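Local atomic coordinates of gamma-glutamyltransferase 1 Threonine peptidase. MEROPS family T03 (PDB entry 5ZJG), a protein that catalyses the transfer of gamma-glutamyl groups from peptides to amino acids and the hydrolysis of glutathione to glutamate and cysteinylglycine. Residues B[73-78]-B[96-101]; B[121-126]-B[162-167]; B[132-137]-B[153-158]. All coordinates share one frame; numbering follows the deposited sequence.

Contact 1 (B[73-78]-B[96-101]); sequences SMSPSI and RIFTSI. With GLY (glycine), chain E.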
ATOM      1  N   SER B  73      -0.419   4.592   4.327  1.00 19.81           N
ATOM      2  CA  SER B  73      -0.049   5.405   3.177  1.00 18.81           C
ATOM      3  C   SER B  73      -0.497   4.767   1.868  1.00 19.06           C
ATOM      4  O   SER B  73      -0.255   5.340   0.794  1.00 20.58           O
ATOM      5  CB  SER B  73       1.467   5.611   3.156  1.00 19.93           C
ATOM      6  OG  SER B  73       1.901   6.260   4.350  1.00 21.68           O
ATOM      7  N   MET B  74      -1.119   3.590   1.916  1.00 17.73           N
ATOM      8  CA  MET B  74      -1.482   2.913   0.673  1.00 18.65           C
ATOM      9  C   MET B  74      -2.550   3.710  -0.063  1.00 19.60           C
ATOM     10  O   MET B  74      -3.517   4.192   0.527  1.00 20.68           O
ATOM     11  CB  MET B  74      -2.001   1.503   0.933  1.00 18.94           C
ATOM     12  CG  MET B  74      -0.974   0.538   1.515  1.00 20.21           C
ATOM     13  SD  MET B  74      -1.619  -1.119   1.693  1.00 20.30           S
ATOM     14  CE  MET B  74      -2.664  -0.919   3.145  1.00 23.87           C
ATOM     15  N   SER B  75      -2.376   3.849  -1.365  1.00 18.01           N
ATOM     16  CA  SER B  75      -3.162   4.795  -2.157  1.00 19.10           C
ATOM     17  C   SER B  75      -3.513   4.195  -3.520  1.00 19.59           C
ATOM     18  O   SER B  75      -3.175   4.762  -4.563  1.00 21.48           O
ATOM     19  CB  SER B  75      -2.384   6.103  -2.337  1.00 21.44           C
ATOM     20  OG  SER B  75      -1.867   6.614  -1.119  1.00 23.32           O
ATOM     21  N   PRO B  76      -4.225   3.066  -3.548  1.00 18.68           N
ATOM     22  CA  PRO B  76      -4.669   2.525  -4.847  1.00 17.16           C
ATOM     23  C   PRO B  76      -5.528   3.560  -5.562  1.00 19.38           C
ATOM     24  O   PRO B  76      -6.399   4.196  -4.955  1.00 20.61           O
ATOM     25  CB  PRO B  76      -5.464   1.266  -4.473  1.00 18.14           C
ATOM     26  CG  PRO B  76      -5.917   1.528  -3.043  1.00 17.24           C
ATOM     27  CD  PRO B  76      -4.771   2.283  -2.418  1.00 18.46           C
ATOM     28  N   SER B  77      -5.201   3.818  -6.828  1.00 19.20           N
ATOM     29  CA  SER B  77      -5.749   4.982  -7.518  1.00 20.55           C
ATOM     30  C   SER B  77      -6.325   4.621  -8.882  1.00 21.54           C
ATOM     31  O   SER B  77      -5.836   3.723  -9.568  1.00 22.56           O
ATOM     32  CB  SER B  77      -4.664   6.055  -7.700  1.00 24.21           C
ATOM     33  OG  SER B  77      -4.255   6.609  -6.443  1.00 23.57           O
ATOM     34  N   ILE B  78      -7.370   5.350  -9.264  1.00 22.77           N
ATOM     35  CA  ILE B  78      -7.958   5.276 -10.600  1.00 22.39           C
ATOM     36  C   ILE B  78      -8.190   6.701 -11.081  1.00 25.93           C
ATOM     37  O   ILE B  78      -8.942   7.447 -10.452  1.00 26.71           O
ATOM     38  CB  ILE B  78      -9.286   4.498 -10.621  1.00 22.51           C
ATOM     39  CG1 ILE B  78      -9.088   3.050 -10.174  1.00 22.82           C
ATOM     40  CG2 ILE B  78      -9.914   4.555 -12.021  1.00 23.86           C
ATOM     41  CD1 ILE B  78     -10.371   2.283  -9.932  1.00 23.48           C
ATOM     42  N   ARG B  96       6.469   6.202   1.407  1.00 22.12           N
ATOM     43  CA  ARG B  96       6.825   6.670   0.073  1.00 23.39           C
ATOM     44  C   ARG B  96       5.711   6.468  -0.959  1.00 22.70           C
ATOM     45  O   ARG B  96       5.856   6.918  -2.100  1.00 22.81           O
ATOM     46  CB  ARG B  96       8.080   5.929  -0.403  1.00 24.38           C
ATOM     47  CG  ARG B  96       9.412   6.321   0.258  1.00 24.30           C
ATOM     48  CD  ARG B  96       9.451   6.084   1.775  1.00 25.58           C
ATOM     49  NE  ARG B  96      10.840   6.018   2.237  1.00 29.30           N
ATOM     50  CZ  ARG B  96      11.218   5.976   3.511  1.00 31.68           C
ATOM     51  NH1 ARG B  96      10.318   6.004   4.489  1.00 30.84           N
ATOM     52  NH2 ARG B  96      12.508   5.903   3.807  1.00 34.35           N
ATOM     53  N   ILE B  97       4.606   5.807  -0.596  1.00 21.07           N
ATOM     54  CA  ILE B  97       3.637   5.383  -1.609  1.00 21.45           C
ATOM     55  C   ILE B  97       3.038   6.576  -2.329  1.00 20.53           C
ATOM     56  O   ILE B  97       3.016   6.627  -3.561  1.00 21.15           O
ATOM     57  CB  ILE B  97       2.542   4.519  -0.968  1.00 18.95           C
ATOM     58  CG1 ILE B  97       3.129   3.154  -0.635  1.00 19.53           C
ATOM     59  CG2 ILE B  97       1.312   4.399  -1.891  1.00 17.92           C
ATOM     60  CD1 ILE B  97       2.223   2.298   0.252  1.00 18.46           C
ATOM     61  N   PHE B  98       2.487   7.529  -1.582  1.00 22.43           N
ATOM     62  CA  PHE B  98       1.780   8.596  -2.282  1.00 24.73           C
ATOM     63  C   PHE B  98       2.716   9.638  -2.884  1.00 26.44           C
ATOM     64  O   PHE B  98       2.328  10.285  -3.865  1.00 25.95           O
ATOM     65  CB  PHE B  98       0.740   9.265  -1.373  1.00 23.85           C
ATOM     66  CG  PHE B  98       1.261   9.677  -0.034  1.00 24.91           C
ATOM     67  CD1 PHE B  98       1.922  10.871   0.124  1.00 25.67           C
ATOM     68  CD2 PHE B  98       1.048   8.867   1.090  1.00 24.15           C
ATOM     69  CE1 PHE B  98       2.391  11.274   1.393  1.00 29.39           C
ATOM     70  CE2 PHE B  98       1.517   9.252   2.321  1.00 24.70           C
ATOM     71  CZ  PHE B  98       2.187  10.454   2.468  1.00 26.19           C
ATOM     72  N   THR B  99       3.947   9.813  -2.369  1.00 22.81           N
ATOM     73  CA  THR B  99       4.900  10.637  -3.124  1.00 23.89           C
ATOM     74  C   THR B  99       5.331   9.957  -4.415  1.00 25.03           C
ATOM     75  O   THR B  99       5.553  10.640  -5.429  1.00 27.45           O
ATOM     76  CB  THR B  99       6.140  10.985  -2.290  1.00 24.75           C
ATOM     77  OG1 THR B  99       6.827   9.794  -1.877  1.00 26.61           O
ATOM     78  CG2 THR B  99       5.726  11.800  -1.061  1.00 26.32           C
ATOM     79  N   SER B 100       5.423   8.629  -4.418  1.00 22.40           N
ATOM     80  CA  SER B 100       5.770   7.927  -5.659  1.00 22.19           C
ATOM     81  C   SER B 100       4.657   8.040  -6.693  1.00 24.36           C
ATOM     82  O   SER B 100       4.926   8.276  -7.877  1.00 24.07           O
ATOM     83  CB  SER B 100       6.090   6.463  -5.360  1.00 24.49           C
ATOM     84  OG  SER B 100       7.454   6.331  -4.980  1.00 26.59           O
ATOM     85  N   ILE B 101       3.406   7.852  -6.283  1.00 24.56           N
ATOM     86  CA  ILE B 101       2.288   8.059  -7.195  1.00 22.81           C
ATOM     87  C   ILE B 101       2.273   9.488  -7.722  1.00 25.09           C
ATOM     88  O   ILE B 101       2.040   9.729  -8.919  1.00 24.63           O
ATOM     89  CB  ILE B 101       0.974   7.688  -6.489  1.00 21.33           C
ATOM     90  CG1 ILE B 101       0.949   6.186  -6.246  1.00 22.00           C
ATOM     91  CG2 ILE B 101      -0.240   8.141  -7.309  1.00 22.46           C
ATOM     92  CD1 ILE B 101      -0.127   5.739  -5.321  1.00 21.63           C
TER
HETATM   93  N   GLY E 701       2.177  -0.637   6.109  1.00 22.39           N
HETATM   94  CA  GLY E 701       2.473   0.525   5.289  1.00 26.47           C
HETATM   95  C   GLY E 701       1.210   1.294   4.958  1.00 21.44           C
HETATM   96  O   GLY E 701       1.238   2.462   4.565  1.00 24.70           O
HETATM   97  OXT GLY E 701       0.120   0.735   5.086  1.00 20.84           O
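I97 leans from the first turn of helix 97-109 onto the backbone of S73, M74 and S75. Its CB lies 3.4 Å from S73 O, and CG2 comes closer still to the same oxygen, at 3.2 Å. CG2 also faces S75 N. The other branch goes to M74. CG1 stands anti to the carbonyl carbon (chi1 -73°), which carries CD1 out to 3.8 Å from M74 CA. There I97 and M74 lie side by side and point the same way, with M74 CG next to I97 CD1.

One turn on, I101 repeats the approach with a single methyl. Its CD1 sits 3.3 Å from S75 O and also packs on S75 CB. F98 offers the edge of its ring. CE2 is 3.6 Å from S73 OG, and S73 O lies in the ring plane. F98 CB meets S75 OG.

The serines brace their own loop. S75 OG donates to S73 O at 2.8 Å, and S77 OG donates to S75 O at the same length. In both cases the donor stands above the carbonyl plane. An alanine in place of S75 would probably leave S73 O without this hydroxyl and let the bend ahead of strand 77-81 turn more freely.

S73 N faces the ligand. It donates to O of the bound glycine at 2.7 Å, in a nearly straight bond (165°). D43, N21 and S72 also bind this glycine. S72 and S73 are L-glutamate-binding positions in a nearly identical enzyme. The arrangement is consistent with the gamma-glutamyl pocket of an Ntn-hydrolase, where a serine loop grips the substrate carboxylate and a buried helix backs it.

Contact 2 (B[121-126]-B[162-167]); sequences AQRVHH and WNMGDI. With GLY (glycine), chain F.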
ATOM      1  N   ALA B 121      11.375   6.178 -14.332  1.00 29.46           N
ATOM      2  CA  ALA B 121      12.111   7.369 -13.947  1.00 29.81           C
ATOM      3  C   ALA B 121      12.538   7.307 -12.481  1.00 32.38           C
ATOM      4  O   ALA B 121      11.847   6.741 -11.629  1.00 31.30           O
ATOM      5  CB  ALA B 121      11.244   8.600 -14.192  1.00 29.65           C
ATOM      6  N   GLN B 122      13.711   7.883 -12.210  1.00 35.28           N
ATOM      7  CA  GLN B 122      14.168   8.070 -10.839  1.00 33.43           C
ATOM      8  C   GLN B 122      13.062   8.686  -9.996  1.00 30.66           C
ATOM      9  O   GLN B 122      12.360   9.605 -10.431  1.00 30.21           O
ATOM     10  CB  GLN B 122      15.407   8.973 -10.829  1.00 33.79           C
ATOM     11  CG  GLN B 122      15.994   9.251  -9.454  1.00 33.47           C
ATOM     12  CD  GLN B 122      17.158  10.243  -9.536  1.00 36.25           C
ATOM     13  OE1 GLN B 122      16.982  11.372  -9.989  1.00 37.22           O
ATOM     14  NE2 GLN B 122      18.346   9.815  -9.109  1.00 36.32           N
ATOM     15  N   ARG B 123      12.913   8.178  -8.780  1.00 29.80           N
ATOM     16  CA  ARG B 123      11.998   8.747  -7.807  1.00 29.28           C
ATOM     17  C   ARG B 123      12.752   8.987  -6.511  1.00 29.93           C
ATOM     18  O   ARG B 123      13.602   8.175  -6.132  1.00 31.76           O
ATOM     19  CB  ARG B 123      10.809   7.809  -7.554  1.00 28.64           C
ATOM     20  CG  ARG B 123       9.825   7.753  -8.735  1.00 28.26           C
ATOM     21  CD  ARG B 123       8.486   7.138  -8.275  1.00 28.57           C
ATOM     22  NE  ARG B 123       8.580   5.730  -7.904  1.00 27.70           N
ATOM     23  CZ  ARG B 123       8.389   4.704  -8.729  1.00 30.18           C
ATOM     24  NH1 ARG B 123       8.124   4.912 -10.018  1.00 28.68           N
ATOM     25  NH2 ARG B 123       8.506   3.466  -8.276  1.00 27.70           N
ATOM     26  N   VAL B 124      12.423  10.078  -5.815  1.00 29.91           N
ATOM     27  CA  VAL B 124      13.026  10.379  -4.521  1.00 30.24           C
ATOM     28  C   VAL B 124      11.924  10.741  -3.529  1.00 29.92           C
ATOM     29  O   VAL B 124      10.756  10.906  -3.884  1.00 30.64           O
ATOM     30  CB  VAL B 124      14.055  11.519  -4.601  1.00 34.09           C
ATOM     31  CG1 VAL B 124      15.183  11.135  -5.545  1.00 35.83           C
ATOM     32  CG2 VAL B 124      13.372  12.807  -5.027  1.00 31.84           C
ATOM     33  N   HIS B 125      12.310  10.884  -2.267  1.00 32.11           N
ATOM     34  CA  HIS B 125      11.294  11.034  -1.243  1.00 30.18           C
ATOM     35  C   HIS B 125      11.796  11.913  -0.106  1.00 31.81           C
ATOM     36  O   HIS B 125      12.945  11.790   0.316  1.00 33.08           O
ATOM     37  CB  HIS B 125      10.891   9.675  -0.678  1.00 30.44           C
ATOM     38  CG  HIS B 125       9.923   9.754   0.459  1.00 29.91           C
ATOM     39  ND1 HIS B 125       8.604  10.111   0.291  1.00 29.48           N
ATOM     40  CD2 HIS B 125      10.078   9.504   1.784  1.00 30.59           C
ATOM     41  CE1 HIS B 125       7.983  10.071   1.462  1.00 29.70           C
ATOM     42  NE2 HIS B 125       8.853   9.692   2.381  1.00 30.23           N
ATOM     43  N   HIS B 126      10.924  12.798   0.362  1.00 30.87           N
ATOM     44  CA  HIS B 126      11.178  13.602   1.563  1.00 31.58           C
ATOM     45  C   HIS B 126       9.904  13.642   2.396  1.00 31.77           C
ATOM     46  O   HIS B 126       8.798  13.645   1.858  1.00 30.92           O
ATOM     47  CB  HIS B 126      11.631  15.032   1.210  1.00 32.10           C
ATOM     48  CG  HIS B 126      11.810  15.915   2.405  1.00 33.71           C
ATOM     49  ND1 HIS B 126      12.776  15.689   3.360  1.00 34.87           N
ATOM     50  CD2 HIS B 126      11.122  17.007   2.815  1.00 33.24           C
ATOM     51  CE1 HIS B 126      12.678  16.607   4.309  1.00 36.08           C
ATOM     52  NE2 HIS B 126      11.678  17.415   4.004  1.00 35.54           N
ATOM     53  N   TRP B 162      16.152  -0.003   0.053  1.00 38.87           N
ATOM     54  CA  TRP B 162      15.140  -0.796  -0.630  1.00 36.05           C
ATOM     55  C   TRP B 162      14.545   0.073  -1.722  1.00 32.54           C
ATOM     56  O   TRP B 162      14.578   1.307  -1.645  1.00 32.74           O
ATOM     57  CB  TRP B 162      14.052  -1.301   0.323  1.00 35.77           C
ATOM     58  CG  TRP B 162      13.568  -0.286   1.298  1.00 38.06           C
ATOM     59  CD1 TRP B 162      14.159   0.056   2.477  1.00 41.98           C
ATOM     60  CD2 TRP B 162      12.385   0.511   1.193  1.00 36.53           C
ATOM     61  NE1 TRP B 162      13.422   1.027   3.114  1.00 42.17           N
ATOM     62  CE2 TRP B 162      12.328   1.325   2.343  1.00 39.99           C
ATOM     63  CE3 TRP B 162      11.371   0.622   0.236  1.00 37.04           C
ATOM     64  CZ2 TRP B 162      11.291   2.228   2.569  1.00 39.17           C
ATOM     65  CZ3 TRP B 162      10.352   1.529   0.455  1.00 37.10           C
ATOM     66  CH2 TRP B 162      10.323   2.323   1.607  1.00 37.81           C
ATOM     67  N   ASN B 163      14.049  -0.573  -2.762  1.00 31.74           N
ATOM     68  CA  ASN B 163      13.624   0.188  -3.925  1.00 33.66           C
ATOM     69  C   ASN B 163      12.393   1.035  -3.605  1.00 30.37           C
ATOM     70  O   ASN B 163      11.555   0.696  -2.760  1.00 29.53           O
ATOM     71  CB  ASN B 163      13.373  -0.737  -5.118  1.00 37.85           C
ATOM     72  CG  ASN B 163      14.668  -1.114  -5.861  1.00 42.56           C
ATOM     73  OD1 ASN B 163      15.709  -0.427  -5.760  1.00 43.31           O
ATOM     74  ND2 ASN B 163      14.605  -2.203  -6.618  1.00 45.04           N
ATOM     75  N   MET B 164      12.332   2.176  -4.284  1.00 29.38           N
ATOM     76  CA  MET B 164      11.368   3.249  -4.070  1.00 28.63           C
ATOM     77  C   MET B 164      10.060   2.936  -4.794  1.00 27.97           C
ATOM     78  O   MET B 164       9.679   3.573  -5.777  1.00 27.69           O
ATOM     79  CB  MET B 164      11.969   4.552  -4.580  1.00 33.50           C
ATOM     80  CG  MET B 164      11.134   5.764  -4.328  1.00 35.92           C
ATOM     81  SD  MET B 164      11.229   6.211  -2.611  1.00 38.73           S
ATOM     82  CE  MET B 164      12.939   6.741  -2.464  1.00 34.01           C
ATOM     83  N   GLY B 165       9.363   1.938  -4.278  1.00 26.58           N
ATOM     84  CA  GLY B 165       8.090   1.538  -4.841  1.00 25.80           C
ATOM     85  C   GLY B 165       8.205   0.454  -5.889  1.00 25.30           C
ATOM     86  O   GLY B 165       9.286  -0.026  -6.257  1.00 26.86           O
ATOM     87  N   ASP B 166       7.031   0.074  -6.392  1.00 22.58           N
ATOM     88  CA  ASP B 166       6.876  -0.959  -7.423  1.00 23.01           C
ATOM     89  C   ASP B 166       5.552  -0.671  -8.124  1.00 23.47           C
ATOM     90  O   ASP B 166       4.526  -1.324  -7.872  1.00 20.37           O
ATOM     91  CB  ASP B 166       6.903  -2.355  -6.795  1.00 26.03           C
ATOM     92  CG  ASP B 166       6.918  -3.488  -7.821  1.00 29.41           C
ATOM     93  OD1 ASP B 166       6.990  -3.214  -9.030  1.00 28.54           O
ATOM     94  OD2 ASP B 166       6.862  -4.669  -7.389  1.00 29.27           O
ATOM     95  N   ILE B 167       5.557   0.358  -8.964  1.00 21.54           N
ATOM     96  CA  ILE B 167       4.336   0.823  -9.594  1.00 21.54           C
ATOM     97  C   ILE B 167       3.850  -0.234 -10.572  1.00 22.69           C
ATOM     98  O   ILE B 167       4.641  -0.811 -11.327  1.00 24.00           O
ATOM     99  CB  ILE B 167       4.581   2.159 -10.318  1.00 22.86           C
ATOM    100  CG1 ILE B 167       4.889   3.292  -9.315  1.00 26.70           C
ATOM    101  CG2 ILE B 167       3.379   2.513 -11.158  1.00 23.90           C
ATOM    102  CD1 ILE B 167       3.677   4.047  -8.822  1.00 28.32           C
TER
HETATM  103  N   GLY F 702      11.179  -2.967   2.693  1.00 92.85           N
HETATM  104  CA  GLY F 702      10.153  -1.947   2.623  1.00 90.93           C
HETATM  105  C   GLY F 702       8.766  -2.524   2.456  1.00 91.13           C
HETATM  106  O   GLY F 702       8.515  -3.689   2.772  1.00 89.18           O
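R123 reaches across to the carbonyl oxygen of M164 with two N-H groups. NH2 makes the stronger bond to M164 O, 2.8 Å long with an angle of 155° at the hydrogen. NE adds a weak one at 3.2 Å. The oxygen lies at the edge of the guanidinium, in its plane. The donor NH2 is tilted 21° from the carbonyl plane. NH2 also forms a salt bridge with D182, so the plane of the group is fixed from two partners. The same carboxylate of D182 accepts from I167 N, which ties the arginine to the start of strand 168-173.

M164 is the centre of an inverse gamma turn, and this turn sets its carbonyl toward R123. G165 follows with positive phi. At these backbone angles a side chain would jam against M164 O, and it would also crowd R123 NH2. The loop links the small mixed sheet containing strands 125-126 and 156-159 to the antiparallel sheet entered at strand 168-173.

Packing surrounds the polar core. I167 lays CG1 over one face of the guanidinium, 3.7 Å from R123 NH1. M164 CG rests 3.8 Å from R123 CB. The methionine chain then bends at chi2 (75°) and again at chi3, which brings SD and CE to H125 CB. M164 SD lies 4.0 Å from H125 CB. The imidazole of H125 is held by T99 and Q127. Farther out, W162 places one ring face against a bound glycine, whose CA is 3.6 Å from W162 CD2.

Contact 3 (B[132-137]-B[153-158]); sequences DTIYYD and MGYTLE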
ATOM      1  N   ASP B 132      15.247  17.401   6.708  1.00 37.13           N
ATOM      2  CA  ASP B 132      15.980  17.727   5.478  1.00 40.93           C
ATOM      3  C   ASP B 132      16.684  16.513   4.870  1.00 41.82           C
ATOM      4  O   ASP B 132      17.784  16.619   4.324  1.00 44.47           O
ATOM      5  CB  ASP B 132      16.991  18.841   5.744  1.00 42.06           C
ATOM      6  CG  ASP B 132      16.325  20.134   6.108  1.00 42.34           C
ATOM      7  OD1 ASP B 132      15.137  20.297   5.768  1.00 41.29           O
ATOM      8  OD2 ASP B 132      16.988  20.995   6.728  1.00 45.37           O
ATOM      9  N   THR B 133      16.048  15.350   4.956  1.00 40.29           N
ATOM     10  CA  THR B 133      16.607  14.108   4.436  1.00 39.73           C
ATOM     11  C   THR B 133      15.802  13.691   3.211  1.00 37.62           C
ATOM     12  O   THR B 133      14.578  13.562   3.282  1.00 37.03           O
ATOM     13  CB  THR B 133      16.592  13.017   5.512  1.00 38.95           C
ATOM     14  OG1 THR B 133      17.470  13.399   6.583  1.00 39.73           O
ATOM     15  CG2 THR B 133      17.067  11.688   4.965  1.00 38.87           C
ATOM     16  N   ILE B 134      16.489  13.538   2.078  1.00 37.79           N
ATOM     17  CA  ILE B 134      15.890  13.028   0.851  1.00 37.28           C
ATOM     18  C   ILE B 134      16.395  11.611   0.649  1.00 37.15           C
ATOM     19  O   ILE B 134      17.612  11.376   0.625  1.00 37.72           O
ATOM     20  CB  ILE B 134      16.231  13.895  -0.374  1.00 37.67           C
ATOM     21  CG1 ILE B 134      15.709  15.322  -0.213  1.00 37.85           C
ATOM     22  CG2 ILE B 134      15.615  13.276  -1.636  1.00 37.20           C
ATOM     23  CD1 ILE B 134      16.332  16.324  -1.244  1.00 38.50           C
ATOM     24  N   TYR B 135      15.464  10.680   0.488  1.00 36.45           N
ATOM     25  CA  TYR B 135      15.780   9.277   0.297  1.00 36.28           C
ATOM     26  C   TYR B 135      15.810   8.950  -1.184  1.00 36.18           C
ATOM     27  O   TYR B 135      14.989   9.453  -1.950  1.00 35.90           O
ATOM     28  CB  TYR B 135      14.741   8.401   0.984  1.00 35.64           C
ATOM     29  CG  TYR B 135      14.786   8.552   2.486  1.00 35.84           C
ATOM     30  CD1 TYR B 135      15.724   7.864   3.238  1.00 37.93           C
ATOM     31  CD2 TYR B 135      13.912   9.403   3.142  1.00 37.15           C
ATOM     32  CE1 TYR B 135      15.774   8.001   4.619  1.00 37.74           C
ATOM     33  CE2 TYR B 135      13.955   9.550   4.517  1.00 36.93           C
ATOM     34  CZ  TYR B 135      14.887   8.848   5.246  1.00 37.44           C
ATOM     35  OH  TYR B 135      14.923   9.002   6.616  1.00 38.08           O
ATOM     36  N   TYR B 136      16.733   8.071  -1.556  1.00 38.37           N
ATOM     37  CA  TYR B 136      16.806   7.507  -2.899  1.00 36.50           C
ATOM     38  C   TYR B 136      17.012   6.003  -2.779  1.00 38.07           C
ATOM     39  O   TYR B 136      17.280   5.485  -1.693  1.00 38.70           O
ATOM     40  CB  TYR B 136      17.926   8.174  -3.712  1.00 37.24           C
ATOM     41  CG  TYR B 136      19.326   7.984  -3.170  1.00 38.18           C
ATOM     42  CD1 TYR B 136      20.041   6.826  -3.444  1.00 40.84           C
ATOM     43  CD2 TYR B 136      19.951   8.977  -2.414  1.00 41.21           C
ATOM     44  CE1 TYR B 136      21.335   6.654  -2.984  1.00 44.89           C
ATOM     45  CE2 TYR B 136      21.252   8.808  -1.933  1.00 43.67           C
ATOM     46  CZ  TYR B 136      21.932   7.637  -2.223  1.00 47.56           C
ATOM     47  OH  TYR B 136      23.218   7.442  -1.772  1.00 51.61           O
ATOM     48  N   ASP B 137      16.841   5.288  -3.890  1.00 36.09           N
ATOM     49  CA  ASP B 137      17.130   3.862  -3.931  1.00 37.53           C
ATOM     50  C   ASP B 137      18.324   3.585  -4.841  1.00 39.33           C
ATOM     51  O   ASP B 137      18.830   4.463  -5.554  1.00 39.63           O
ATOM     52  CB  ASP B 137      15.895   3.047  -4.362  1.00 36.18           C
ATOM     53  CG  ASP B 137      15.394   3.378  -5.760  1.00 35.18           C
ATOM     54  OD1 ASP B 137      16.069   4.120  -6.508  1.00 35.76           O
ATOM     55  OD2 ASP B 137      14.291   2.878  -6.110  1.00 34.59           O
ATOM     56  N   MET B 153      22.515  22.758  -0.941  1.00 48.88           N
ATOM     57  CA  MET B 153      21.349  23.401  -0.345  1.00 46.14           C
ATOM     58  C   MET B 153      21.183  23.048   1.124  1.00 45.83           C
ATOM     59  O   MET B 153      20.440  23.740   1.831  1.00 45.85           O
ATOM     60  CB  MET B 153      20.071  23.001  -1.083  1.00 45.30           C
ATOM     61  CG  MET B 153      19.986  23.475  -2.519  1.00 46.23           C
ATOM     62  SD  MET B 153      18.325  23.275  -3.159  1.00 46.42           S
ATOM     63  CE  MET B 153      17.429  24.595  -2.372  1.00 46.27           C
ATOM     64  N   GLY B 154      21.851  21.997   1.596  1.00 44.29           N
ATOM     65  CA  GLY B 154      21.724  21.552   2.968  1.00 44.77           C
ATOM     66  C   GLY B 154      20.897  20.303   3.147  1.00 43.66           C
ATOM     67  O   GLY B 154      20.558  19.959   4.284  1.00 44.21           O
ATOM     68  N   TYR B 155      20.545  19.624   2.065  1.00 42.39           N
ATOM     69  CA  TYR B 155      19.872  18.348   2.174  1.00 41.28           C
ATOM     70  C   TYR B 155      20.867  17.253   2.514  1.00 42.70           C
ATOM     71  O   TYR B 155      22.023  17.275   2.088  1.00 43.41           O
ATOM     72  CB  TYR B 155      19.176  17.985   0.864  1.00 40.14           C
ATOM     73  CG  TYR B 155      17.902  18.737   0.615  1.00 40.10           C
ATOM     74  CD1 TYR B 155      16.775  18.503   1.389  1.00 38.89           C
ATOM     75  CD2 TYR B 155      17.816  19.667  -0.404  1.00 39.23           C
ATOM     76  CE1 TYR B 155      15.593  19.182   1.148  1.00 44.04           C
ATOM     77  CE2 TYR B 155      16.644  20.349  -0.651  1.00 39.48           C
ATOM     78  CZ  TYR B 155      15.534  20.103   0.118  1.00 43.22           C
ATOM     79  OH  TYR B 155      14.377  20.797  -0.148  1.00 38.94           O
ATOM     80  N   THR B 156      20.396  16.281   3.276  1.00 41.97           N
ATOM     81  CA  THR B 156      21.105  15.029   3.477  1.00 45.31           C
ATOM     82  C   THR B 156      20.500  13.993   2.542  1.00 42.71           C
ATOM     83  O   THR B 156      19.279  13.804   2.536  1.00 43.21           O
ATOM     84  CB  THR B 156      20.987  14.563   4.931  1.00 48.26           C
ATOM     85  OG1 THR B 156      21.625  15.518   5.790  1.00 49.59           O
ATOM     86  CG2 THR B 156      21.627  13.188   5.115  1.00 51.08           C
ATOM     87  N   LEU B 157      21.342  13.332   1.751  1.00 41.89           N
ATOM     88  CA  LEU B 157      20.900  12.282   0.843  1.00 39.99           C
ATOM     89  C   LEU B 157      21.261  10.918   1.407  1.00 40.99           C
ATOM     90  O   LEU B 157      22.393  10.703   1.853  1.00 42.86           O
ATOM     91  CB  LEU B 157      21.532  12.458  -0.539  1.00 40.41           C
ATOM     92  CG  LEU B 157      21.528  13.899  -1.043  1.00 40.30           C
ATOM     93  CD1 LEU B 157      22.128  13.976  -2.442  1.00 41.63           C
ATOM     94  CD2 LEU B 157      20.127  14.479  -1.019  1.00 38.53           C
ATOM     95  N   GLU B 158      20.301   9.996   1.389  0.54 41.88           N
ATOM     96  CA  GLU B 158      20.518   8.667   1.943  0.54 43.62           C
ATOM     97  C   GLU B 158      19.899   7.603   1.054  0.54 41.19           C
ATOM     98  O   GLU B 158      18.760   7.745   0.597  0.54 39.28           O
ATOM     99  CB  GLU B 158      19.939   8.556   3.360  0.54 44.74           C
ATOM    100  CG  GLU B 158      21.000   8.643   4.435  0.54 48.59           C
ATOM    101  CD  GLU B 158      20.418   8.789   5.820  0.54 51.17           C
ATOM    102  OE1 GLU B 158      19.378   8.153   6.095  0.54 50.83           O
ATOM    103  OE2 GLU B 158      20.994   9.549   6.624  0.54 52.55           O
TER
HETATM  104  O   HOH W   1      17.457   8.009   7.781  1.00 34.92           O
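The Y155 ring takes the I134 side chain over one face. I134 CD1 stands 3.5 Å from the ring centroid and 17° off the normal, a CH-pi contact. The two side chains cross at a slant. D132 O lies at the edge of the same ring, near its plane. The hydroxyl of Y155 bonds to a polar side chain of the other protein chain.

The Y136 ring has E158 O over one face, offset toward the rim, and L157 CB at its edge, 3.9 Å from Y136 CE2. Its CG sits between the backbone N and the carbonyl carbon (chi1 63°), and from there the ring swings back over strand 156-159. The Y135 ring carries T133 CG2 on one face. It runs alongside E158, which is modelled in two conformers. In one of them a water joins the two ends. It donates to E158 OE1 at 2.6 Å and lies 3.0 Å from Y135 OH.

The backbones pair in parallel. T156 N donates to D132 O at 2.8 Å, and I134 N donates to T156 O at the same length. E158 N then reaches I134 O at 3.1 Å, and Y136 N reaches E158 O. T133 and T156 share the face of Y135 and E158. I134 and L157 share the other, where I134 CB meets L157 CD2 at 4.0 Å. L157 also touches A147 and K151 of helix 144-153, and Y155 touches L150.

G154 ends that helix in a Schellman motif with positive phi, and the chain turns into the second strand. Strand 133-136, helix 144-153 and strand 156-159 form a beta-alpha-beta crossover unit, with the two strands adjacent and parallel.

How the contacts relate
Contact 1 holds S73 at one bound glycine. The centres of contacts 1 and 2 are 11 Å apart, and W162 of contact 2 meets another glycine. The centres of contacts 2 and 3 are 13 Å apart. T99 OG1 and H125 ND1, 2.8 Å apart, probably share a hydrogen bond between contacts 1 and 2. R96 bridges all three: its CG packs on M164 SD and H125, and its guanidinium makes a cation-pi contact with Y135. Strands 125-126 and 133-136 are sheet neighbours, with H125 O 2.8 Å from Y135 N. D137 OD2 probably accepts from M164 N. Y135 is about 11 Å from a bound glycine, measured from its side chain.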